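LbaCas13a H328A (C2c2) (Lachnospiraceae bacterium NK4A179, PDB 5WLH) is an RNA-guided, RNA-targeting CRISPR nuclease, described as A-cleaving, that binds pre-crRNA. Local coordinates at residues 1268-1273 and 1301-1306; 1325-1330 and 1369-1374. All coordinates share one frame; numbering follows the deposited sequence.

Contact 1: 1268-1273 and 1301-1306; sequences EVFDRF and FEFVSG. With nucleotides of chain B.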
loop_
_atom_site.group_PDB
_atom_site.type_symbol
_atom_site.label_atom_id
_atom_site.label_comp_id
_atom_site.label_asym_id
_atom_site.label_seq_id
_atom_site.Cartn_x
_atom_site.Cartn_y
_atom_site.Cartn_z
ATOM N N GLU A 1268 13.173 10.892 7.220
ATOM C CA GLU A 1268 12.464 11.897 7.997
ATOM C C GLU A 1268 10.978 11.576 8.088
ATOM O O GLU A 1268 10.347 11.862 9.114
ATOM C CB GLU A 1268 12.687 13.294 7.420
ATOM C CG GLU A 1268 12.040 14.347 8.318
ATOM C CD GLU A 1268 12.291 15.763 7.858
ATOM O OE1 GLU A 1268 11.756 16.677 8.513
ATOM O OE2 GLU A 1268 13.005 15.955 6.850
ATOM N N VAL A 1269 10.410 10.972 7.040
ATOM C CA VAL A 1269 9.041 10.474 7.136
ATOM C C VAL A 1269 8.943 9.464 8.273
ATOM O O VAL A 1269 8.093 9.573 9.161
ATOM C CB VAL A 1269 8.599 9.873 5.786
ATOM C CG1 VAL A 1269 7.283 9.079 5.948
ATOM C CG2 VAL A 1269 8.437 10.973 4.741
ATOM N N PHE A 1270 9.834 8.475 8.270
ATOM C CA PHE A 1270 9.867 7.489 9.344
ATOM C C PHE A 1270 10.016 8.159 10.707
ATOM O O PHE A 1270 9.371 7.759 11.680
ATOM C CB PHE A 1270 11.024 6.512 9.112
ATOM C CG PHE A 1270 11.142 5.446 10.157
ATOM C CD1 PHE A 1270 10.126 4.507 10.323
ATOM C CD2 PHE A 1270 12.294 5.339 10.936
ATOM C CE1 PHE A 1270 10.217 3.513 11.278
ATOM C CE2 PHE A 1270 12.408 4.351 11.893
ATOM C CZ PHE A 1270 11.381 3.416 12.055
ATOM N N ASP A 1271 10.871 9.168 10.791
ATOM C CA ASP A 1271 11.169 9.762 12.086
ATOM C C ASP A 1271 9.978 10.528 12.638
ATOM O O ASP A 1271 9.668 10.418 13.831
ATOM C CB ASP A 1271 12.375 10.686 11.981
ATOM C CG ASP A 1271 12.708 11.322 13.319
ATOM O OD1 ASP A 1271 13.465 10.701 14.105
ATOM O OD2 ASP A 1271 12.175 12.412 13.595
ATOM N N ARG A 1272 9.284 11.309 11.791
ATOM C CA ARG A 1272 8.285 12.203 12.366
ATOM C C ARG A 1272 7.080 12.541 11.499
ATOM O O ARG A 1272 6.286 13.387 11.922
ATOM C CB ARG A 1272 8.944 13.531 12.793
ATOM C CG ARG A 1272 9.647 14.299 11.679
ATOM C CD ARG A 1272 10.162 15.624 12.264
ATOM N NE ARG A 1272 11.031 16.376 11.369
ATOM C CZ ARG A 1272 11.652 17.492 11.746
ATOM N NH1 ARG A 1272 11.483 17.940 12.988
ATOM N NH2 ARG A 1272 12.424 18.154 10.898
ATOM N N PHE A 1273 6.889 11.942 10.318
ATOM C CA PHE A 1273 5.694 12.304 9.567
ATOM C C PHE A 1273 4.469 11.551 10.074
ATOM O O PHE A 1273 3.345 12.060 10.001
ATOM C CB PHE A 1273 5.927 12.035 8.079
ATOM C CG PHE A 1273 4.998 12.772 7.161
ATOM C CD1 PHE A 1273 5.064 14.154 7.036
ATOM C CD2 PHE A 1273 4.063 12.070 6.401
ATOM C CE1 PHE A 1273 4.212 14.824 6.180
ATOM C CE2 PHE A 1273 3.211 12.746 5.532
ATOM C CZ PHE A 1273 3.294 14.115 5.414
ATOM N N PHE A 1301 18.670 -2.744 5.369
ATOM C CA PHE A 1301 18.679 -1.484 6.084
ATOM C C PHE A 1301 19.528 -1.567 7.336
ATOM O O PHE A 1301 19.626 -2.610 7.986
ATOM C CB PHE A 1301 17.272 -1.099 6.516
ATOM C CG PHE A 1301 16.371 -0.768 5.396
ATOM C CD1 PHE A 1301 16.771 0.086 4.401
ATOM C CD2 PHE A 1301 15.065 -1.265 5.388
ATOM C CE1 PHE A 1301 15.895 0.425 3.384
ATOM C CE2 PHE A 1301 14.197 -0.935 4.376
ATOM C CZ PHE A 1301 14.620 -0.092 3.364
ATOM N N GLU A 1302 20.123 -0.443 7.681
ATOM C CA GLU A 1302 20.650 -0.233 9.012
ATOM C C GLU A 1302 20.026 1.049 9.524
ATOM O O GLU A 1302 19.904 2.029 8.785
ATOM C CB GLU A 1302 22.182 -0.142 9.015
ATOM C CG GLU A 1302 22.884 -1.420 8.564
ATOM C CD GLU A 1302 22.983 -2.488 9.649
ATOM O OE1 GLU A 1302 23.851 -3.387 9.521
ATOM O OE2 GLU A 1302 22.197 -2.443 10.622
ATOM N N PHE A 1303 19.624 1.036 10.780
ATOM C CA PHE A 1303 18.962 2.181 11.380
ATOM C C PHE A 1303 19.957 2.885 12.284
ATOM O O PHE A 1303 20.417 2.311 13.273
ATOM C CB PHE A 1303 17.735 1.710 12.133
ATOM C CG PHE A 1303 16.630 1.335 11.224
ATOM C CD1 PHE A 1303 16.696 0.171 10.474
ATOM C CD2 PHE A 1303 15.557 2.186 11.051
ATOM C CE1 PHE A 1303 15.665 -0.165 9.594
ATOM C CE2 PHE A 1303 14.537 1.864 10.177
ATOM C CZ PHE A 1303 14.588 0.685 9.466
ATOM N N VAL A 1304 20.305 4.109 11.918
ATOM C CA VAL A 1304 21.344 4.840 12.624
ATOM C C VAL A 1304 20.816 6.235 12.886
ATOM O O VAL A 1304 19.599 6.444 12.931
ATOM C CB VAL A 1304 22.659 4.844 11.821
ATOM C CG1 VAL A 1304 23.197 3.432 11.722
ATOM C CG2 VAL A 1304 22.445 5.405 10.435
ATOM N N SER A 1305 21.705 7.196 13.084
ATOM C CA SER A 1305 21.291 8.508 13.542
ATOM C C SER A 1305 21.720 9.566 12.545
ATOM O O SER A 1305 22.821 9.503 11.985
ATOM C CB SER A 1305 21.869 8.825 14.925
ATOM O OG SER A 1305 21.330 7.956 15.902
ATOM N N GLY A 1306 20.833 10.523 12.326
ATOM C CA GLY A 1306 21.092 11.709 11.545
ATOM C C GLY A 1306 20.691 12.930 12.349
ATOM O O GLY A 1306 20.687 12.914 13.572
ATOM P P A B 6 13.870 -2.182 15.863
ATOM O OP1 A B 6 13.693 -1.581 17.194
ATOM O OP2 A B 6 14.290 -3.607 15.706
ATOM O "O5'" A B 6 12.484 -2.042 15.071
ATOM C "C5'" A B 6 11.668 -0.880 15.224
ATOM C "C4'" A B 6 10.957 -0.532 13.929
ATOM O "O4'" A B 6 11.927 -0.147 12.935
ATOM C "C3'" A B 6 10.197 -1.670 13.265
ATOM O "O3'" A B 6 8.917 -1.845 13.824
ATOM C "C2'" A B 6 10.167 -1.248 11.807
ATOM O "O2'" A B 6 9.225 -0.192 11.625
ATOM C "C1'" A B 6 11.549 -0.631 11.667
ATOM N N9 A B 6 12.575 -1.589 11.232
ATOM C C8 A B 6 13.702 -1.959 11.924
ATOM N N7 A B 6 14.466 -2.790 11.264
ATOM C C5 A B 6 13.796 -2.960 10.056
ATOM C C6 A B 6 14.093 -3.718 8.924
ATOM N N6 A B 6 15.199 -4.475 8.833
ATOM N N1 A B 6 13.226 -3.658 7.882
ATOM C C2 A B 6 12.123 -2.901 7.983
ATOM N N3 A B 6 11.731 -2.153 9.016
ATOM C C4 A B 6 12.627 -2.219 10.019
ATOM P P G B 5 12.363 2.975 16.169
ATOM O OP1 G B 5 11.219 2.402 15.406
ATOM O OP2 G B 5 12.272 3.099 17.649
ATOM O "O5'" G B 5 13.661 2.127 15.873
ATOM C "C5'" G B 5 14.058 1.811 14.551
ATOM C "C4'" G B 5 15.376 1.075 14.581
ATOM O "O4'" G B 5 16.411 1.978 15.059
ATOM C "C3'" G B 5 15.454 -0.106 15.542
ATOM O "O3'" G B 5 14.897 -1.296 15.005
ATOM C "C2'" G B 5 16.953 -0.220 15.791
ATOM O "O2'" G B 5 17.580 -0.838 14.677
ATOM C "C1'" G B 5 17.357 1.256 15.833
ATOM N N9 G B 5 17.307 1.784 17.208
ATOM C C8 G B 5 16.230 2.365 17.835
ATOM N N7 G B 5 16.481 2.745 19.064
ATOM C C5 G B 5 17.813 2.388 19.252
ATOM C C6 G B 5 18.638 2.545 20.395
ATOM O O6 G B 5 18.328 3.042 21.484
ATOM N N1 G B 5 19.912 2.038 20.164
ATOM C C2 G B 5 20.337 1.460 18.986
ATOM N N2 G B 5 21.605 1.037 18.946
ATOM N N3 G B 5 19.579 1.297 17.903
ATOM C C4 G B 5 18.335 1.784 18.124
ATOM P P A B 3 11.669 12.075 22.795
ATOM O OP1 A B 3 11.175 10.673 22.736
ATOM O OP2 A B 3 12.426 12.558 23.978
ATOM O "O5'" A B 3 12.605 12.397 21.558
ATOM C "C5'" A B 3 13.306 11.374 20.919
ATOM C "C4'" A B 3 13.196 11.517 19.431
ATOM O "O4'" A B 3 14.348 12.261 18.957
ATOM C "C3'" A B 3 13.255 10.185 18.705
ATOM O "O3'" A B 3 11.968 9.616 18.542
ATOM C "C2'" A B 3 13.971 10.521 17.414
ATOM O "O2'" A B 3 13.080 11.167 16.518
ATOM C "C1'" A B 3 14.967 11.569 17.910
ATOM N N9 A B 3 16.192 10.972 18.471
ATOM C C8 A B 3 16.647 11.092 19.775
ATOM N N7 A B 3 17.787 10.479 19.993
ATOM C C5 A B 3 18.098 9.919 18.756
ATOM C C6 A B 3 19.192 9.157 18.309
ATOM N N6 A B 3 20.191 8.791 19.116
ATOM N N1 A B 3 19.220 8.766 17.012
ATOM C C2 A B 3 18.204 9.136 16.219
ATOM N N3 A B 3 17.127 9.857 16.528
ATOM C C4 A B 3 17.134 10.221 17.815
#
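Phe-1303 turns two sides to its neighbours: its rim meets the ring of Phe-1270, while one face lies against the base of A6 of the bound pre-crRNA (chain B). The contact packs helix 1262-1273 against strand 1297-1310 of an antiparallel sheet, probably in the C-terminal HEPN domain of Cas13a. The aromatic pair is offset edge-to-face (T-shaped), the edge of Phe-1303 directed at the face of Phe-1270, with planes at 65°. Their centroids are 5.6 Å apart. CB of Phe-1270 points toward the strand; chi1 of -179° sets CG beside the carbonyl carbon, and the far end of the ring touches, CE2 3.7 Å from CE2 of Phe-1303 and CZ 3.5 Å from OP1 of G5. The G5 sugar and A6 base lie on the same side of the Phe-1303 ring, the sugar near CB, the base over CE1 and CZ. CB of Phe-1303 lies 3.2 Å from O4' of G5. Pro-1285 of helix 1284-1294 touches both phenylalanines. On the helix, Arg-1272 grips Glu-1268 side-on, NE and NH2 both reaching OE1. A3 of chain B bridges the segments, its O2' hydrogen-bonded to Asp-1271 OD1 and its N1 to Ser-1305 OG, each at an unusually short 2.5 Å, doubtful as an exact value.

Contact 2: 1325-1330 and 1369-1374; sequences CARITI and YPEKVN. With nucleotides of chain B.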
loop_
_atom_site.group_PDB
_atom_site.type_symbol
_atom_site.label_atom_id
_atom_site.label_comp_id
_atom_site.label_asym_id
_atom_site.label_seq_id
_atom_site.Cartn_x
_atom_site.Cartn_y
_atom_site.Cartn_z
ATOM N N CYS A 1325 17.960 12.505 14.622
ATOM C CA CYS A 1325 16.825 12.081 13.809
ATOM C C CYS A 1325 17.086 10.652 13.367
ATOM O O CYS A 1325 18.241 10.275 13.165
ATOM C CB CYS A 1325 16.667 12.982 12.572
ATOM S SG CYS A 1325 15.282 12.562 11.442
ATOM N N ALA A 1326 16.020 9.846 13.241
ATOM C CA ALA A 1326 16.204 8.519 12.654
ATOM C C ALA A 1326 16.869 8.659 11.297
ATOM O O ALA A 1326 16.530 9.545 10.510
ATOM C CB ALA A 1326 14.865 7.793 12.490
ATOM N N ARG A 1327 17.816 7.769 11.005
ATOM C CA ARG A 1327 18.444 7.746 9.692
ATOM C C ARG A 1327 18.397 6.313 9.192
ATOM O O ARG A 1327 18.987 5.417 9.806
ATOM C CB ARG A 1327 19.885 8.263 9.735
ATOM C CG ARG A 1327 20.539 8.293 8.361
ATOM C CD ARG A 1327 21.692 9.293 8.317
ATOM N NE ARG A 1327 22.959 8.613 8.526
ATOM C CZ ARG A 1327 23.596 7.939 7.575
ATOM N NH1 ARG A 1327 24.738 7.333 7.852
ATOM N NH2 ARG A 1327 23.090 7.875 6.348
ATOM N N ILE A 1328 17.656 6.095 8.115
ATOM C CA ILE A 1328 17.635 4.804 7.438
ATOM C C ILE A 1328 18.775 4.805 6.438
ATOM O O ILE A 1328 18.853 5.675 5.564
ATOM C CB ILE A 1328 16.293 4.561 6.732
ATOM C CG1 ILE A 1328 15.128 4.643 7.737
ATOM C CG2 ILE A 1328 16.327 3.249 5.991
ATOM C CD1 ILE A 1328 13.736 4.733 7.060
ATOM N N THR A 1329 19.674 3.849 6.573
ATOM C CA THR A 1329 20.716 3.764 5.577
ATOM C C THR A 1329 20.798 2.306 5.184
ATOM O O THR A 1329 19.969 1.499 5.629
ATOM C CB THR A 1329 22.041 4.307 6.119
ATOM O OG1 THR A 1329 22.957 4.475 5.031
ATOM C CG2 THR A 1329 22.619 3.374 7.172
ATOM N N ILE A 1330 21.769 1.967 4.354
ATOM C CA ILE A 1330 21.930 0.603 3.871
ATOM C C ILE A 1330 23.269 0.091 4.379
ATOM O O ILE A 1330 24.242 0.852 4.428
ATOM C CB ILE A 1330 21.814 0.552 2.337
ATOM C CG1 ILE A 1330 20.384 0.956 1.937
ATOM C CG2 ILE A 1330 22.124 -0.825 1.818
ATOM C CD1 ILE A 1330 20.188 1.164 0.471
ATOM N N TYR A 1369 22.153 9.899 -3.314
ATOM C CA TYR A 1369 22.563 11.214 -3.801
ATOM C C TYR A 1369 21.870 12.325 -3.002
ATOM O O TYR A 1369 20.641 12.293 -2.847
ATOM C CB TYR A 1369 22.241 11.361 -5.289
ATOM C CG TYR A 1369 22.931 12.567 -5.872
ATOM C CD1 TYR A 1369 22.373 13.830 -5.750
ATOM C CD2 TYR A 1369 24.176 12.449 -6.472
ATOM C CE1 TYR A 1369 23.025 14.942 -6.239
ATOM C CE2 TYR A 1369 24.833 13.560 -6.971
ATOM C CZ TYR A 1369 24.256 14.800 -6.848
ATOM O OH TYR A 1369 24.900 15.914 -7.346
ATOM N N PRO A 1370 22.603 13.363 -2.544
ATOM C CA PRO A 1370 23.992 13.763 -2.826
ATOM C C PRO A 1370 25.080 13.026 -2.045
ATOM O O PRO A 1370 26.263 13.274 -2.306
ATOM C CB PRO A 1370 23.998 15.250 -2.441
ATOM C CG PRO A 1370 23.062 15.340 -1.344
ATOM C CD PRO A 1370 21.950 14.337 -1.654
ATOM N N GLU A 1371 24.708 12.159 -1.112
ATOM C CA GLU A 1371 25.707 11.384 -0.391
ATOM C C GLU A 1371 26.342 10.370 -1.334
ATOM O O GLU A 1371 25.695 9.852 -2.251
ATOM C CB GLU A 1371 25.077 10.692 0.822
ATOM C CG GLU A 1371 26.000 9.758 1.619
ATOM C CD GLU A 1371 25.316 9.116 2.841
ATOM O OE1 GLU A 1371 26.007 8.421 3.621
ATOM O OE2 GLU A 1371 24.088 9.292 3.022
ATOM N N LYS A 1372 27.631 10.131 -1.143
ATOM C CA LYS A 1372 28.355 9.133 -1.911
ATOM C C LYS A 1372 28.814 8.019 -0.994
ATOM O O LYS A 1372 29.184 8.263 0.157
ATOM C CB LYS A 1372 29.550 9.750 -2.642
ATOM C CG LYS A 1372 29.053 10.650 -3.733
ATOM C CD LYS A 1372 28.686 9.769 -4.936
ATOM C CE LYS A 1372 27.800 10.481 -5.939
ATOM N NZ LYS A 1372 26.942 9.530 -6.742
ATOM N N VAL A 1373 28.751 6.790 -1.495
ATOM C CA VAL A 1373 29.079 5.637 -0.676
ATOM C C VAL A 1373 30.000 4.728 -1.472
ATOM O O VAL A 1373 30.083 4.798 -2.701
ATOM C CB VAL A 1373 27.834 4.850 -0.196
ATOM C CG1 VAL A 1373 26.776 5.793 0.329
ATOM C CG2 VAL A 1373 27.273 3.985 -1.316
ATOM N N ASN A 1374 30.704 3.871 -0.742
ATOM C CA ASN A 1374 31.597 2.894 -1.356
ATOM C C ASN A 1374 30.730 1.784 -1.935
ATOM O O ASN A 1374 30.341 0.848 -1.233
ATOM C CB ASN A 1374 32.592 2.362 -0.330
ATOM C CG ASN A 1374 33.624 1.428 -0.940
ATOM O OD1 ASN A 1374 33.358 0.743 -1.928
ATOM N ND2 ASN A 1374 34.813 1.394 -0.346
ATOM P P A B 3 11.669 12.075 22.795
ATOM O OP1 A B 3 11.175 10.673 22.736
ATOM O OP2 A B 3 12.426 12.558 23.978
ATOM O "O5'" A B 3 12.605 12.397 21.558
ATOM C "C5'" A B 3 13.306 11.374 20.919
ATOM C "C4'" A B 3 13.196 11.517 19.431
ATOM O "O4'" A B 3 14.348 12.261 18.957
ATOM C "C3'" A B 3 13.255 10.185 18.705
ATOM O "O3'" A B 3 11.968 9.616 18.542
ATOM C "C2'" A B 3 13.971 10.521 17.414
ATOM O "O2'" A B 3 13.080 11.167 16.518
ATOM C "C1'" A B 3 14.967 11.569 17.910
ATOM N N9 A B 3 16.192 10.972 18.471
ATOM C C8 A B 3 16.647 11.092 19.775
ATOM N N7 A B 3 17.787 10.479 19.993
ATOM C C5 A B 3 18.098 9.919 18.756
ATOM C C6 A B 3 19.192 9.157 18.309
ATOM N N6 A B 3 20.191 8.791 19.116
ATOM N N1 A B 3 19.220 8.766 17.012
ATOM C C2 A B 3 18.204 9.136 16.219
ATOM N N3 A B 3 17.127 9.857 16.528
ATOM C C4 A B 3 17.134 10.221 17.815
ATOM P P A B 4 11.718 8.086 18.941
ATOM O OP1 A B 4 10.266 7.820 18.702
ATOM O OP2 A B 4 12.331 7.798 20.264
ATOM O "O5'" A B 4 12.561 7.276 17.868
ATOM C "C5'" A B 4 12.274 7.391 16.485
ATOM C "C4'" A B 4 13.339 6.710 15.679
ATOM O "O4'" A B 4 14.610 7.368 15.902
ATOM C "C3'" A B 4 13.606 5.267 16.056
ATOM O "O3'" A B 4 12.678 4.380 15.468
ATOM C "C2'" A B 4 15.034 5.061 15.576
ATOM O "O2'" A B 4 15.070 4.920 14.161
ATOM C "C1'" A B 4 15.649 6.413 15.919
ATOM N N9 A B 4 16.252 6.428 17.264
ATOM C C8 A B 4 15.761 6.955 18.434
ATOM N N7 A B 4 16.586 6.819 19.451
ATOM C C5 A B 4 17.690 6.178 18.901
ATOM C C6 A B 4 18.921 5.728 19.432
ATOM N N6 A B 4 19.289 5.873 20.706
ATOM N N1 A B 4 19.784 5.133 18.582
ATOM C C2 A B 4 19.444 4.974 17.300
ATOM N N3 A B 4 18.318 5.348 16.690
ATOM C C4 A B 4 17.487 5.933 17.554
#
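A long, surface-lying salt bridge between Arg-1327 and Glu-1371 links strand 1321-1330 to the loop between helices 1357-1368 and 1375-1378. NH2 of Arg-1327 stands 3.8 Å from OE2 of Glu-1371 and 4.0 Å from OE1 of Glu-1371, so one nitrogen faces both carboxylate oxygens loosely. The guanidinium and carboxylate planes are 50° apart, so the two groups are not aligned as in a side-by-side bidentate pair. A bend at chi3 (97°) in Arg-1327 and an extended Glu-1371 chain, its CG anti to its own N (chi1 176°), together bring NH2 up to the carboxylate. The strand is outermost in the chain's four-stranded antiparallel sheet, paired with strand 1297-1310, and Arg-1327 also packs on Val-1304 there. The loop carries a cis peptide before Pro-1370, rests on helix 1357-1368 through Val-1373, which touches Ile-1364 and Phe-1368, and ends at Asn-1374, the N-cap of helix 1375-1378, whose OD1 accepts from Glu-1377 N. Just before Arg-1327 the strand meets the bound pre-crRNA through backbone and a methyl group: Cys-1325 O lies 3.3 Å from C2 of A3 of chain B, while Ala-1326 CB sits 3.3 Å from O2' and 3.4 Å from O4' of A4 of chain B.

Contacts 1 and 2 follow each other along the chain, their centres 10 Å apart, and meet where strands 1297-1310 and 1321-1330 pair in one antiparallel sheet. The backbone ladder joins them: Gly-1306 N lies 2.7 Å from Cys-1325 O, and Val-1304 N lies 2.8 Å from Arg-1327 O, both probable hydrogen bonds. Asp-1271 adds a link from the helix of contact 1, its OD1 also accepting from Ala-1326 N and its CG packing 3.4 Å from Cys-1325 SG. Together they form a protein surface for four consecutive nucleotides of the bound pre-crRNA: A3 and A4 reach both contacts, G5 and A6 lie on contact 1, while the Arg-1327–Glu-1371 pair lies away from this RNA.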